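Local coordinates for replicase polyprotein 1a (Avian infectious bronchitis virus, PDB 3LD1) that is of unknown function but forms part of coronavirus non-structural protein 2, which is cleaved from the replicase polyprotein, at residues A119-L122 and D123-F126. The protein carries 3 engineered substitutions. Residues are numbered along the deposited sequence; the frame is centred on the assembly and turned at random.
Sequences ALTL and DEIF. Engineered in segment 119-122: L120 (natural residue Gln).
Past helix 112-121 the backbone tightens into a short 3-10 turn, its two i+3 bonds running from E124 N to T121 O (2.8 Å) and from I125 N to L122 O. L122 O also accepts an i+4 bond from F126 N at 3.0 Å. The F126 N-H arrives in the carbonyl plane and that of I125 from above it, different directions that let one oxygen satisfy both. L122 and F126 are the buried apolar residues of the turn. A chi1 of -161° sets the leucine branch anti to the backbone N, and its CD1 lies 4.0 Å from F126 CD1; the edge of the ring also points at L122 O. On the surface the extended chain of E124 slants past T121, bringing OE1 within 3.5 Å of the methyl CG2, a van der Waals touch: threonine offers a small apolar group to lie against, and glutamate keeps its carboxylate outside. D123 is short enough to turn its carboxylate back along the helix, where OD1 forms a salt bridge with R149, which also donates to A119 O. The chemistry thus implies a turn joined to two helices, L122 and F126 packing on helix 128-134 while D123 is tied by charge to R149 of helix 140-162.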
loop_
_atom_site.group_PDB
_atom_site.type_symbol
_atom_site.label_atom_id
_atom_site.label_comp_id
_atom_site.label_asym_id
_atom_site.label_seq_id
_atom_site.Cartn_x
_atom_site.Cartn_y
_atom_site.Cartn_z
ATOM N N ALA A 119 5.253 -1.749 21.539
ATOM C CA ALA A 119 5.085 -1.011 20.256
ATOM C C ALA A 119 4.412 0.332 20.430
ATOM O O ALA A 119 4.719 1.287 19.751
ATOM C CB ALA A 119 4.254 -1.785 19.293
ATOM N N LEU A 120 3.377 0.359 21.267
ATOM C CA LEU A 120 2.420 1.437 21.205
ATOM C C LEU A 120 3.089 2.612 21.905
ATOM O O LEU A 120 2.904 3.772 21.575
ATOM C CB LEU A 120 1.180 0.981 21.974
ATOM C CG LEU A 120 0.181 2.062 22.443
ATOM C CD1 LEU A 120 -0.502 2.693 21.176
ATOM C CD2 LEU A 120 -0.811 1.494 23.446
ATOM N N THR A 121 3.921 2.241 22.848
ATOM C CA THR A 121 4.607 3.105 23.789
ATOM C C THR A 121 6.008 3.541 23.319
ATOM O O THR A 121 6.646 4.445 23.859
ATOM C CB THR A 121 4.703 2.223 25.023
ATOM O OG1 THR A 121 3.649 2.619 25.903
ATOM C CG2 THR A 121 5.991 2.286 25.673
ATOM N N LEU A 122 6.481 2.867 22.304
ATOM C CA LEU A 122 7.769 3.073 21.733
ATOM C C LEU A 122 8.297 4.528 21.580
ATOM O O LEU A 122 9.469 4.822 21.826
ATOM C CB LEU A 122 7.772 2.345 20.400
ATOM C CG LEU A 122 9.152 2.091 19.905
ATOM C CD1 LEU A 122 9.751 1.127 20.853
ATOM C CD2 LEU A 122 9.101 1.533 18.489
ATOM N N ASP A 123 7.445 5.438 21.176
ATOM C CA ASP A 123 7.897 6.842 21.021
ATOM C C ASP A 123 8.253 7.535 22.401
ATOM O O ASP A 123 8.870 8.591 22.436
ATOM C CB ASP A 123 6.807 7.639 20.276
ATOM C CG ASP A 123 5.484 7.529 20.958
ATOM O OD1 ASP A 123 5.104 6.402 21.340
ATOM O OD2 ASP A 123 4.856 8.561 21.192
ATOM N N GLU A 124 7.837 6.929 23.514
ATOM C CA GLU A 124 8.310 7.343 24.817
ATOM C C GLU A 124 9.812 7.205 24.910
ATOM O O GLU A 124 10.412 7.793 25.749
ATOM C CB GLU A 124 7.681 6.505 25.930
ATOM C CG GLU A 124 6.218 6.738 26.207
ATOM C CD GLU A 124 5.753 5.882 27.419
ATOM O OE1 GLU A 124 6.528 4.948 27.834
ATOM O OE2 GLU A 124 4.604 6.129 27.937
ATOM N N ILE A 125 10.463 6.425 24.071
ATOM C CA ILE A 125 11.924 6.368 24.183
ATOM C C ILE A 125 12.620 6.749 22.867
ATOM O O ILE A 125 13.739 7.221 22.903
ATOM C CB ILE A 125 12.397 4.986 24.752
ATOM C CG1 ILE A 125 11.910 4.767 26.203
ATOM C CG2 ILE A 125 13.924 4.752 24.580
ATOM C CD1 ILE A 125 12.695 5.543 27.317
ATOM N N PHE A 126 11.940 6.594 21.729
ATOM C CA PHE A 126 12.474 6.933 20.413
ATOM C C PHE A 126 11.741 8.009 19.657
ATOM O O PHE A 126 10.518 8.125 19.715
ATOM C CB PHE A 126 12.443 5.699 19.568
ATOM C CG PHE A 126 13.345 4.599 20.069
ATOM C CD1 PHE A 126 12.882 3.645 21.007
ATOM C CD2 PHE A 126 14.653 4.475 19.587
ATOM C CE1 PHE A 126 13.735 2.551 21.468
ATOM C CE2 PHE A 126 15.510 3.417 20.053
ATOM C CZ PHE A 126 15.052 2.463 21.005
#